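Side-chain contacts in glycoside hydrolase family protein (Novosphingobium sp. PP1Y, PDB 6Q2F), which probably removes terminal alpha-L-rhamnose units from glycosides by hydrolysis, as an alpha-L-rhamnosidase: residues 41-46 / 965-970; 47-52 / 717-722; 878-883 / 903-908; 929-932 / 937-940; 932-937 / 1070-1075. One frame throughout, in Å; residues are numbered along the deposited sequence.

Contact 1: residues 41-46 / 965-970; sequences SLEQAF and VFRKAA
Leu42 lays a methyl group over the flat end of Arg967, a worked example of how one arginine near a protein surface can combine an apolar contact with an electrostatic one. CD2 of Leu42 is displaced toward the rim of the guanidinium face and approaches NE of Arg967 to 3.3 Å. CB of the same leucine lies 3.7 Å from NH2 of Arg967, so that the branch and the root of the leucine side chain together follow the group from its inner nitrogen to an outer one. The two side chains cross obliquely; a bend at chi3 (103°) turns the guanidinium across the leucine.

Glu43 supplies the charge. Its chain bends at chi2 and slides past the arginine in the opposite direction, which leaves OE2 3.7 Å from NH1 of Arg967, a long salt bridge. Carboxylate and guanidinium planes stand 66° apart, far from the coplanar two-point pairing of a close ion pair, and the attraction is probably weak and little directed. Beyond the pair, Leu42 also packs on Leu724 and Thr727, while Lys968 forms a salt bridge with Glu929.

The beginning of the helix is organised by its own residues. Ser41 OG accepts from Gln44 N at 3.1 Å, and Ser41 N donates in return to Gln44 OE1 at 2.9 Å. This reciprocal exchange is a capping box, with Ser41 as N-cap, and it starts helix 42-47 where that helix lies against strand 961-967 of the large antiparallel sheet.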
# COMPACT_ATOMS: atom_id res chain seq x y z
N SER A 41 4.67 34.97 2.33
CA SER A 41 5.58 34.47 1.31
C SER A 41 5.95 33.02 1.58
O SER A 41 5.73 32.49 2.67
CB SER A 41 6.86 35.30 1.28
OG SER A 41 7.58 35.09 2.48
N LEU A 42 6.52 32.38 0.56
CA LEU A 42 7.00 31.02 0.75
C LEU A 42 8.11 30.97 1.80
O LEU A 42 8.20 29.99 2.56
CB LEU A 42 7.48 30.44 -0.58
CG LEU A 42 7.78 28.94 -0.57
CD1 LEU A 42 6.52 28.15 -0.20
CD2 LEU A 42 8.36 28.50 -1.94
N GLU A 43 8.93 32.02 1.88
CA GLU A 43 9.99 32.06 2.89
C GLU A 43 9.40 32.10 4.29
O GLU A 43 9.89 31.43 5.20
CB GLU A 43 10.91 33.25 2.67
CG GLU A 43 11.79 33.17 1.41
CD GLU A 43 11.05 33.51 0.13
OE1 GLU A 43 9.90 33.98 0.20
OE2 GLU A 43 11.63 33.31 -0.96
N GLN A 44 8.35 32.91 4.49
CA GLN A 44 7.71 32.99 5.80
C GLN A 44 7.00 31.69 6.14
O GLN A 44 7.11 31.19 7.26
CB GLN A 44 6.73 34.16 5.84
CG GLN A 44 7.41 35.53 5.73
CD GLN A 44 6.42 36.66 5.45
OE1 GLN A 44 5.48 36.52 4.66
NE2 GLN A 44 6.64 37.80 6.10
N ALA A 45 6.25 31.13 5.18
CA ALA A 45 5.60 29.85 5.42
C ALA A 45 6.64 28.78 5.74
O ALA A 45 6.41 27.93 6.61
CB ALA A 45 4.75 29.45 4.21
N PHE A 46 7.78 28.80 5.05
CA PHE A 46 8.83 27.82 5.34
C PHE A 46 9.38 27.98 6.74
O PHE A 46 9.69 26.99 7.40
CB PHE A 46 9.94 27.95 4.30
CG PHE A 46 10.92 26.81 4.30
CD1 PHE A 46 10.52 25.53 3.96
CD2 PHE A 46 12.25 27.03 4.59
CE1 PHE A 46 11.43 24.47 3.92
CE2 PHE A 46 13.18 25.99 4.56
CZ PHE A 46 12.76 24.70 4.22
N VAL A 965 16.20 25.67 -4.62
CA VAL A 965 15.05 26.50 -4.95
C VAL A 965 15.47 27.52 -6.00
O VAL A 965 16.46 28.23 -5.83
CB VAL A 965 14.51 27.19 -3.68
CG1 VAL A 965 13.40 28.14 -4.03
CG2 VAL A 965 14.03 26.12 -2.71
N PHE A 966 14.69 27.59 -7.09
CA PHE A 966 14.96 28.49 -8.22
C PHE A 966 13.78 29.45 -8.36
O PHE A 966 12.91 29.25 -9.21
CB PHE A 966 15.15 27.72 -9.48
CG PHE A 966 16.33 26.82 -9.48
CD1 PHE A 966 16.26 25.55 -8.94
CD2 PHE A 966 17.52 27.23 -10.06
CE1 PHE A 966 17.35 24.71 -8.97
CE2 PHE A 966 18.60 26.40 -10.10
CZ PHE A 966 18.53 25.14 -9.55
N ARG A 967 13.77 30.50 -7.56
CA ARG A 967 12.65 31.43 -7.61
C ARG A 967 13.10 32.87 -7.80
O ARG A 967 12.42 33.65 -8.47
CB ARG A 967 11.79 31.32 -6.35
CG ARG A 967 11.03 30.01 -6.26
CD ARG A 967 10.51 29.80 -4.84
NE ARG A 967 9.09 30.08 -4.74
CZ ARG A 967 8.59 31.17 -4.19
NH1 ARG A 967 9.41 32.09 -3.69
NH2 ARG A 967 7.29 31.34 -4.13
N LYS A 968 14.22 33.24 -7.18
CA LYS A 968 14.78 34.57 -7.38
C LYS A 968 15.30 34.72 -8.80
O LYS A 968 16.04 33.87 -9.29
CB LYS A 968 15.89 34.83 -6.36
CG LYS A 968 15.45 34.81 -4.90
CD LYS A 968 16.62 35.21 -3.98
CE LYS A 968 16.15 35.40 -2.53
NZ LYS A 968 17.27 35.79 -1.63
N ALA A 969 14.90 35.79 -9.47
CA ALA A 969 15.44 36.09 -10.80
C ALA A 969 16.96 36.25 -10.74
O ALA A 969 17.48 36.93 -9.86
CB ALA A 969 14.81 37.35 -11.39
N ALA A 970 17.65 35.61 -11.67
CA ALA A 970 19.11 35.66 -11.71
C ALA A 970 19.57 37.02 -12.23
O ALA A 970 19.24 37.40 -13.35
CB ALA A 970 19.64 34.53 -12.59

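Contact 2: residues 47-52 / 717-722; sequences KDPPSS and YIARSS
Pro49 wedges its ring against helix 712-726, touching two consecutive residues, and this is the close-packed half of the contact. Its CB meets CB of Ala719 at 3.8 Å, while CG of Pro49 lies 3.7 Å from CG of Arg720, on the aliphatic part of that side chain. Arg720 is extended from CG to NE, which carries its guanidinium past the proline to the backbone at the end of helix 42-47.

There the interaction turns polar. NH2 of Arg720 donates to O of Lys47 at 2.9 Å, in the carbonyl plane and close to the plane of the guanidinium, with an angle of 159° at the hydrogen. NE makes a weak bond to the same oxygen, but its stronger partner is the carbonyl of Phe46, and NH1 donates to the carbonyl of Pro933.

The looser side belongs to Lys47, an exposed residue whose side chain runs beside Arg720 in the same direction. Its NZ stands 4.2 Å from NH2 of Arg720, and a water accepts from both, at 3.2 Å from Lys47 NZ and 3.1 Å from Arg720 NH2.

The chemistry is that of a buried arginine served by backbone carbonyls: three of them fix the rotation of the guanidinium and probably offset its charge, while the bridging water should soften the repulsion between two neighbouring cations.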
# COMPACT_ATOMS: atom_id res chain seq x y z
N LYS A 47 9.48 29.21 7.23
CA LYS A 47 9.93 29.39 8.61
C LYS A 47 8.91 28.82 9.60
O LYS A 47 9.30 28.09 10.53
CB LYS A 47 10.20 30.87 8.89
CG LYS A 47 11.09 31.08 10.11
CD LYS A 47 12.28 30.11 10.09
CE LYS A 47 13.21 30.34 11.28
NZ LYS A 47 12.49 30.18 12.58
N ASP A 48 7.62 29.10 9.40
CA ASP A 48 6.53 28.66 10.29
C ASP A 48 5.39 28.06 9.48
O ASP A 48 4.43 28.75 9.11
CB ASP A 48 6.01 29.81 11.15
CG ASP A 48 7.07 30.38 12.08
OD1 ASP A 48 7.38 29.73 13.11
OD2 ASP A 48 7.61 31.46 11.75
N PRO A 49 5.46 26.76 9.20
CA PRO A 49 4.53 26.17 8.24
C PRO A 49 3.10 26.30 8.69
O PRO A 49 2.80 26.30 9.90
CB PRO A 49 4.98 24.70 8.20
CG PRO A 49 6.44 24.77 8.50
CD PRO A 49 6.64 25.92 9.46
N PRO A 50 2.16 26.44 7.76
CA PRO A 50 0.74 26.46 8.12
C PRO A 50 0.25 25.05 8.45
O PRO A 50 0.92 24.05 8.20
CB PRO A 50 0.06 27.02 6.87
CG PRO A 50 0.95 26.55 5.74
CD PRO A 50 2.37 26.46 6.31
N SER A 51 -0.97 25.00 9.01
CA SER A 51 -1.59 23.73 9.39
C SER A 51 -1.60 22.72 8.25
O SER A 51 -1.35 21.53 8.45
CB SER A 51 -3.03 23.96 9.87
OG SER A 51 -3.09 25.16 10.63
N SER A 52 -1.90 23.19 7.04
CA SER A 52 -1.96 22.29 5.89
C SER A 52 -0.65 21.56 5.65
O SER A 52 -0.65 20.51 5.00
CB SER A 52 -2.34 23.10 4.64
OG SER A 52 -1.36 24.09 4.38
N TYR A 717 10.64 19.82 10.81
CA TYR A 717 11.35 19.33 9.64
C TYR A 717 10.39 18.67 8.67
O TYR A 717 10.45 18.90 7.45
CB TYR A 717 12.44 18.35 10.09
CG TYR A 717 13.10 17.58 8.98
CD1 TYR A 717 12.55 16.37 8.52
CD2 TYR A 717 14.26 18.04 8.40
CE1 TYR A 717 13.18 15.66 7.51
CE2 TYR A 717 14.89 17.34 7.40
CZ TYR A 717 14.34 16.16 6.96
OH TYR A 717 15.00 15.47 5.98
N ILE A 718 9.47 17.86 9.20
CA ILE A 718 8.46 17.22 8.36
C ILE A 718 7.50 18.25 7.79
O ILE A 718 7.15 18.20 6.60
CB ILE A 718 7.72 16.15 9.17
CG1 ILE A 718 8.70 15.05 9.60
CG2 ILE A 718 6.53 15.60 8.35
CD1 ILE A 718 8.13 14.09 10.69
N ALA A 719 7.08 19.22 8.61
CA ALA A 719 6.15 20.24 8.14
C ALA A 719 6.79 21.14 7.08
O ALA A 719 6.12 21.55 6.13
CB ALA A 719 5.65 21.08 9.31
N ARG A 720 8.07 21.48 7.25
CA ARG A 720 8.71 22.35 6.27
C ARG A 720 8.92 21.61 4.95
O ARG A 720 8.75 22.19 3.88
CB ARG A 720 10.06 22.86 6.78
CG ARG A 720 9.92 23.81 7.92
CD ARG A 720 11.22 24.50 8.25
NE ARG A 720 11.03 25.48 9.31
CZ ARG A 720 11.54 25.35 10.52
NH1 ARG A 720 12.29 24.29 10.80
NH2 ARG A 720 11.32 26.27 11.44
N SER A 721 9.32 20.35 5.03
CA SER A 721 9.50 19.57 3.82
C SER A 721 8.17 19.39 3.10
O SER A 721 8.10 19.53 1.88
CB SER A 721 10.11 18.21 4.19
OG SER A 721 11.40 18.39 4.73
N SER A 722 7.11 19.10 3.86
CA SER A 722 5.79 18.91 3.27
C SER A 722 5.32 20.18 2.58
O SER A 722 4.74 20.13 1.50
CB SER A 722 4.79 18.51 4.36
OG SER A 722 5.20 17.33 5.05
O HOH W 1 12.65 27.33 14.09

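Contact 3: residues 878-883 / 903-908; sequences APDFTF and EIYYLV
The carboxylate of Asp880 receives Tyr905 through a short bond, in which OH of Tyr905 donates to OD1 of Asp880 at 2.7 Å. The hydroxyl approaches that oxygen on its syn side, 29° out of the carboxylate plane, and the oxygen in turn lies in the plane of the phenol ring. Carboxylate and ring are turned 62° against each other. Asp880 has CG anti to its own N (chi1 -164°), a torsion that swings the acid out of its loop to the end of the tyrosine. The second oxygen, OD2, accepts from ND1 of His896, whose ring also stacks on Tyr905; one histidine thus braces both members of the pair, and the acid is held at each of its oxygens.

Next along the chain the contact becomes apolar. Leu907 sets its CD2 over a face of the Phe881 ring in a CH-pi contact, 3.8 Å from the ring centroid and 17° off the normal. The other methyl, CD1, also reaches the ring, at 3.8 Å from CZ of Phe881. More loosely, CB of Phe881 lies 4.4 Å from CE2 of Tyr905. Phe921 and Phe894 continue the aromatic layer around Phe881.

Strands 881-884 and 902-908 do not pair: their nearest CA atoms, those of Phe881 and Tyr905, are 8.6 Å apart, and side chains fill the interval. Such facing layers, within an antiparallel sheet that curls round on itself, are consistent with the interior of a beta-sandwich.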
# COMPACT_ATOMS: atom_id res chain seq x y z
N ALA A 878 15.95 17.46 -22.74
CA ALA A 878 17.10 17.43 -21.85
C ALA A 878 16.72 16.81 -20.50
O ALA A 878 15.59 16.94 -20.04
CB ALA A 878 17.66 18.84 -21.63
N PRO A 879 17.67 16.14 -19.84
CA PRO A 879 17.42 15.63 -18.48
C PRO A 879 16.95 16.73 -17.55
O PRO A 879 17.44 17.86 -17.60
CB PRO A 879 18.79 15.10 -18.04
CG PRO A 879 19.60 14.97 -19.29
CD PRO A 879 19.06 15.94 -20.29
N ASP A 880 16.00 16.39 -16.67
CA ASP A 880 15.55 17.35 -15.68
C ASP A 880 16.57 17.52 -14.57
O ASP A 880 16.92 18.65 -14.20
CB ASP A 880 14.20 16.92 -15.11
CG ASP A 880 13.48 18.05 -14.39
OD1 ASP A 880 13.93 19.20 -14.53
OD2 ASP A 880 12.47 17.77 -13.70
N PHE A 881 17.04 16.40 -14.01
CA PHE A 881 18.05 16.45 -12.96
C PHE A 881 19.07 15.36 -13.20
O PHE A 881 18.71 14.20 -13.42
CB PHE A 881 17.45 16.29 -11.55
CG PHE A 881 18.51 16.12 -10.47
CD1 PHE A 881 19.28 17.19 -10.06
CD2 PHE A 881 18.74 14.88 -9.90
CE1 PHE A 881 20.26 17.03 -9.09
CE2 PHE A 881 19.71 14.72 -8.94
CZ PHE A 881 20.48 15.79 -8.53
N THR A 882 20.34 15.73 -13.16
CA THR A 882 21.42 14.77 -13.21
C THR A 882 22.61 15.36 -12.48
O THR A 882 22.57 16.52 -12.05
CB THR A 882 21.79 14.40 -14.64
OG1 THR A 882 22.63 13.24 -14.62
CG2 THR A 882 22.54 15.55 -15.30
N PHE A 883 23.66 14.56 -12.32
CA PHE A 883 24.77 14.99 -11.48
C PHE A 883 26.03 14.21 -11.81
O PHE A 883 25.98 13.04 -12.20
CB PHE A 883 24.44 14.82 -9.99
CG PHE A 883 24.10 13.41 -9.60
CD1 PHE A 883 25.09 12.51 -9.23
CD2 PHE A 883 22.78 12.98 -9.62
CE1 PHE A 883 24.78 11.22 -8.87
CE2 PHE A 883 22.45 11.67 -9.26
CZ PHE A 883 23.46 10.79 -8.88
N GLU A 903 11.02 27.14 -9.68
CA GLU A 903 11.19 25.71 -9.50
C GLU A 903 11.66 25.40 -8.09
O GLU A 903 12.35 26.20 -7.46
CB GLU A 903 12.23 25.16 -10.49
CG GLU A 903 12.16 25.81 -11.84
CD GLU A 903 10.80 25.62 -12.46
OE1 GLU A 903 10.34 24.46 -12.49
OE2 GLU A 903 10.20 26.62 -12.89
N ILE A 904 11.29 24.21 -7.61
CA ILE A 904 11.82 23.66 -6.38
C ILE A 904 12.25 22.24 -6.68
O ILE A 904 11.43 21.42 -7.11
CB ILE A 904 10.78 23.67 -5.25
CG1 ILE A 904 10.32 25.09 -4.95
CG2 ILE A 904 11.37 23.00 -4.00
CD1 ILE A 904 9.06 25.09 -4.11
N TYR A 905 13.54 21.94 -6.50
CA TYR A 905 14.04 20.58 -6.58
C TYR A 905 14.31 20.06 -5.18
O TYR A 905 14.88 20.76 -4.35
CB TYR A 905 15.32 20.48 -7.42
CG TYR A 905 15.09 20.67 -8.89
CD1 TYR A 905 15.00 21.94 -9.43
CD2 TYR A 905 14.97 19.58 -9.75
CE1 TYR A 905 14.80 22.15 -10.79
CE2 TYR A 905 14.76 19.77 -11.12
CZ TYR A 905 14.69 21.07 -11.62
OH TYR A 905 14.50 21.30 -12.96
N TYR A 906 13.85 18.84 -4.93
CA TYR A 906 14.11 18.14 -3.68
C TYR A 906 15.07 17.01 -3.99
O TYR A 906 14.79 16.19 -4.87
CB TYR A 906 12.82 17.58 -3.09
CG TYR A 906 12.97 16.85 -1.77
CD1 TYR A 906 13.47 17.49 -0.65
CD2 TYR A 906 12.60 15.52 -1.65
CE1 TYR A 906 13.59 16.82 0.58
CE2 TYR A 906 12.71 14.85 -0.45
CZ TYR A 906 13.19 15.50 0.66
OH TYR A 906 13.28 14.80 1.85
N LEU A 907 16.19 16.96 -3.27
CA LEU A 907 17.24 15.96 -3.47
C LEU A 907 17.48 15.19 -2.17
O LEU A 907 17.50 15.78 -1.08
CB LEU A 907 18.56 16.62 -3.90
CG LEU A 907 18.60 17.63 -5.05
CD1 LEU A 907 20.05 17.98 -5.40
CD2 LEU A 907 17.90 17.07 -6.26
N VAL A 908 17.71 13.88 -2.28
CA VAL A 908 18.07 13.07 -1.12
C VAL A 908 19.27 12.22 -1.47
O VAL A 908 19.21 11.39 -2.39
CB VAL A 908 16.92 12.16 -0.66
CG1 VAL A 908 17.36 11.41 0.62
CG2 VAL A 908 15.67 12.99 -0.44

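Contact 4: residues 929-932 / 937-940; sequences ELWH and KSEP
His932 and Glu939 share a short, straight hydrogen bond, NE2 of His932 donating to OE1 of Glu939 at 2.6 Å with an angle of 168° at the hydrogen. The carboxylate oxygen lies in the imidazole plane and is met nearly along its C-O axis. Glu939 reaches the ring because its CG is anti to the backbone N (chi1 160°) and its chain stays extended beyond.

Backbone bonds hold the strands beneath. Leu930 and Glu939 form an antiparallel hydrogen-bonded pair, with Leu930 N to Glu939 O at 2.9 Å and Glu939 N to Leu930 O at 2.8 Å.

On the other face of the hairpin, Ser938 places its CB over the five-membered ring of Trp931, 3.8 Å from the centroid, a CH-pi contact. Two waters link Ser938 OG to the carboxylate of Glu929, one donating to OE1 of Glu929, 2.7 Å from the water oxygen, the other to OE2 of Glu929, which also makes a salt bridge with Lys968.

The chemistry differs between the faces: a direct bond to an acid would probably favour a protonated histidine on one, while water mediates between serine and glutamate on the other.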
# COMPACT_ATOMS: atom_id res chain seq x y z
N GLU A 929 18.95 28.78 -4.54
CA GLU A 929 19.28 28.85 -3.12
C GLU A 929 18.98 27.50 -2.49
O GLU A 929 18.04 26.81 -2.91
CB GLU A 929 18.49 29.94 -2.40
CG GLU A 929 18.92 31.36 -2.71
CD GLU A 929 18.16 32.39 -1.89
OE1 GLU A 929 16.97 32.14 -1.56
OE2 GLU A 929 18.75 33.44 -1.55
N LEU A 930 19.78 27.13 -1.50
CA LEU A 930 19.45 25.96 -0.69
C LEU A 930 18.49 26.36 0.43
O LEU A 930 18.75 27.32 1.16
CB LEU A 930 20.69 25.33 -0.07
CG LEU A 930 21.80 24.89 -1.01
CD1 LEU A 930 22.95 24.27 -0.21
CD2 LEU A 930 21.26 23.93 -2.04
N TRP A 931 17.40 25.60 0.58
CA TRP A 931 16.48 25.76 1.69
C TRP A 931 16.58 24.54 2.59
O TRP A 931 16.49 23.41 2.12
CB TRP A 931 15.04 25.94 1.22
CG TRP A 931 14.77 27.22 0.51
CD1 TRP A 931 15.64 27.93 -0.26
CD2 TRP A 931 13.53 27.95 0.50
NE1 TRP A 931 15.03 29.06 -0.74
CE2 TRP A 931 13.74 29.10 -0.30
CE3 TRP A 931 12.28 27.76 1.11
CZ2 TRP A 931 12.74 30.04 -0.52
CZ3 TRP A 931 11.29 28.70 0.88
CH2 TRP A 931 11.52 29.83 0.08
N HIS A 932 16.79 24.77 3.89
CA HIS A 932 17.04 23.69 4.83
C HIS A 932 15.82 23.46 5.69
O HIS A 932 15.43 24.37 6.44
CB HIS A 932 18.25 24.01 5.71
CG HIS A 932 19.52 24.19 4.95
ND1 HIS A 932 20.29 23.13 4.51
CD2 HIS A 932 20.19 25.31 4.60
CE1 HIS A 932 21.37 23.60 3.91
NE2 HIS A 932 21.33 24.92 3.95
N LYS A 937 15.63 28.07 7.07
CA LYS A 937 16.46 29.13 6.53
C LYS A 937 16.93 28.76 5.13
O LYS A 937 17.01 27.58 4.76
CB LYS A 937 17.67 29.40 7.43
CG LYS A 937 17.33 30.07 8.76
CD LYS A 937 18.37 29.73 9.85
CE LYS A 937 19.80 29.69 9.31
NZ LYS A 937 20.75 28.90 10.19
N SER A 938 17.22 29.79 4.34
CA SER A 938 17.79 29.63 3.02
C SER A 938 19.21 30.15 3.01
O SER A 938 19.61 30.98 3.84
CB SER A 938 16.97 30.36 1.96
OG SER A 938 17.07 31.75 2.14
N GLU A 939 19.99 29.67 2.05
CA GLU A 939 21.41 29.91 2.00
C GLU A 939 21.79 30.09 0.53
O GLU A 939 21.29 29.35 -0.33
CB GLU A 939 22.15 28.73 2.63
CG GLU A 939 23.60 28.56 2.27
CD GLU A 939 24.14 27.24 2.81
OE1 GLU A 939 23.31 26.38 3.20
OE2 GLU A 939 25.38 27.05 2.85
N PRO A 940 22.61 31.08 0.22
CA PRO A 940 23.06 31.27 -1.16
C PRO A 940 24.07 30.20 -1.55
O PRO A 940 24.71 29.57 -0.70
CB PRO A 940 23.72 32.66 -1.15
CG PRO A 940 23.48 33.22 0.23
CD PRO A 940 23.21 32.07 1.13
O HOH W 2 15.34 33.21 0.31
O HOH W 3 19.67 33.24 1.29

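Contact 5: residues 932-937 / 1070-1075; sequences HPETGK and AWHAPY
Glu934 and His1072 reach toward each other from two irregular loops whose backbones stay well apart, the nearest CA atoms, of Glu934 and Ala1070, being 8.6 Å from each other. The chain of Glu934 bends at chi2 (83°) and brings OE2 to NE2 of His1072, which donates to it at 2.8 Å. The bond uses the anti lone pair of the carboxylate, and its oxygen lies near the imidazole plane, although the two flat groups are turned 53° against each other. At the other side of the ring, ND1 of His1072 donates to O of Ala1073 at 3.0 Å, arriving above the carbonyl plane and away from a lone pair. Donation from both nitrogens fixes the ring flip and would be consistent with a protonated imidazole.

Trp1071 supplies the apolar flank. Its CZ2 lies 4.2 Å from CG of Glu934, and one face of the indole is covered by CD2 of His1072. A water joins the loops a second time, donating to O of Glu934 at 2.6 Å and accepting from NE1 of Trp1071 at 3.0 Å. Within 932-937, Thr935 OG1 accepts from Lys937 N in an ST turn.

The contact spans from the hairpin of strands 926-932 and 937-946 to the galactose-binding-like region. Trp1071 meets Tyr717 and Trp714 of helix 712-726 edge-to-face and also touches Pro657 and Lys661 of helix 657-670, while Pro933 packs on Phe963 of strand 961-967.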
# COMPACT_ATOMS: atom_id res chain seq x y z
N HIS A 932 16.79 24.77 3.89
CA HIS A 932 17.04 23.69 4.83
C HIS A 932 15.82 23.46 5.69
O HIS A 932 15.43 24.37 6.44
CB HIS A 932 18.25 24.01 5.71
CG HIS A 932 19.52 24.19 4.95
ND1 HIS A 932 20.29 23.13 4.51
CD2 HIS A 932 20.19 25.31 4.60
CE1 HIS A 932 21.37 23.60 3.91
NE2 HIS A 932 21.33 24.92 3.95
N PRO A 933 15.17 22.30 5.63
CA PRO A 933 13.98 22.09 6.48
C PRO A 933 14.31 21.95 7.96
O PRO A 933 13.39 22.12 8.78
CB PRO A 933 13.35 20.80 5.91
CG PRO A 933 14.47 20.12 5.16
CD PRO A 933 15.32 21.25 4.61
N GLU A 934 15.56 21.63 8.33
CA GLU A 934 15.92 21.60 9.75
C GLU A 934 15.67 22.94 10.41
O GLU A 934 15.25 22.99 11.57
CB GLU A 934 17.40 21.22 9.94
CG GLU A 934 17.77 19.76 9.69
CD GLU A 934 17.99 19.46 8.21
OE1 GLU A 934 17.60 20.29 7.38
OE2 GLU A 934 18.53 18.38 7.90
N THR A 935 15.93 24.03 9.69
CA THR A 935 15.98 25.35 10.29
C THR A 935 14.98 26.32 9.71
O THR A 935 14.68 27.33 10.36
CB THR A 935 17.38 25.96 10.10
OG1 THR A 935 17.66 26.06 8.70
CG2 THR A 935 18.46 25.10 10.78
N GLY A 936 14.46 26.07 8.51
CA GLY A 936 13.59 27.03 7.88
C GLY A 936 14.32 28.20 7.29
O GLY A 936 13.69 29.24 7.02
N LYS A 937 15.63 28.07 7.07
CA LYS A 937 16.46 29.13 6.53
C LYS A 937 16.93 28.76 5.13
O LYS A 937 17.01 27.58 4.76
CB LYS A 937 17.67 29.40 7.43
CG LYS A 937 17.33 30.07 8.76
CD LYS A 937 18.37 29.73 9.85
CE LYS A 937 19.80 29.69 9.31
NZ LYS A 937 20.75 28.90 10.19
N ALA A 1070 19.68 20.07 17.67
CA ALA A 1070 20.35 19.20 16.71
C ALA A 1070 19.88 17.78 16.97
O ALA A 1070 20.03 17.26 18.08
CB ALA A 1070 21.87 19.32 16.87
N TRP A 1071 19.26 17.16 15.95
CA TRP A 1071 18.70 15.83 16.13
C TRP A 1071 19.23 14.80 15.13
O TRP A 1071 18.77 13.66 15.15
CB TRP A 1071 17.16 15.87 16.06
CG TRP A 1071 16.60 16.59 14.85
CD1 TRP A 1071 16.28 17.91 14.77
CD2 TRP A 1071 16.29 16.03 13.57
NE1 TRP A 1071 15.80 18.21 13.52
CE2 TRP A 1071 15.78 17.06 12.77
CE3 TRP A 1071 16.38 14.74 13.04
CZ2 TRP A 1071 15.37 16.86 11.44
CZ3 TRP A 1071 15.97 14.54 11.71
CH2 TRP A 1071 15.48 15.60 10.94
N HIS A 1072 20.21 15.16 14.30
CA HIS A 1072 20.86 14.18 13.44
C HIS A 1072 22.25 14.71 13.09
O HIS A 1072 22.52 15.91 13.23
CB HIS A 1072 20.03 13.88 12.18
CG HIS A 1072 19.99 15.00 11.18
ND1 HIS A 1072 21.07 15.32 10.38
CD2 HIS A 1072 19.01 15.87 10.85
CE1 HIS A 1072 20.75 16.34 9.60
NE2 HIS A 1072 19.51 16.69 9.87
N ALA A 1073 23.11 13.82 12.62
CA ALA A 1073 24.49 14.18 12.34
C ALA A 1073 24.59 14.86 10.97
O ALA A 1073 23.89 14.47 10.05
CB ALA A 1073 25.39 12.95 12.41
N PRO A 1074 25.45 15.89 10.86
CA PRO A 1074 26.26 16.43 11.97
C PRO A 1074 25.47 17.32 12.92
O PRO A 1074 24.72 18.21 12.50
CB PRO A 1074 27.37 17.21 11.26
CG PRO A 1074 26.82 17.57 9.93
CD PRO A 1074 25.73 16.56 9.58
N TYR A 1075 25.65 17.08 14.22
CA TYR A 1075 24.97 17.81 15.28
C TYR A 1075 25.66 19.16 15.43
O TYR A 1075 26.55 19.34 16.27
CB TYR A 1075 25.01 17.03 16.58
CG TYR A 1075 24.16 15.79 16.57
CD1 TYR A 1075 24.66 14.57 16.12
CD2 TYR A 1075 22.85 15.85 16.99
CE1 TYR A 1075 23.87 13.42 16.13
CE2 TYR A 1075 22.05 14.71 17.00
CZ TYR A 1075 22.56 13.51 16.58
OH TYR A 1075 21.73 12.40 16.60
O HOH W 4 14.41 20.75 12.69

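How the contacts relate
From the N terminus, contact 1 opens first, and its loop of 918 intervening residues encloses contacts 2, 3 and 4. Contact 2 starts at the last residue of helix 42-47 and closes on helix 712-726, before contacts 3 and 4 open; these two follow in series, and both reach the antiparallel sheet that includes strand 961-967. Contact 5 leaves from the hairpin of contact 4, sharing His932 and Lys937, and crosses contact 1 by ending beyond it at 1070-1075. Phe46 and Arg720 join contacts 1 and 2, and Arg720 with Pro933 joins contacts 2 and 5, so that N-terminal helix, helix 712-726, sheet and galactose-binding-like region are tied together.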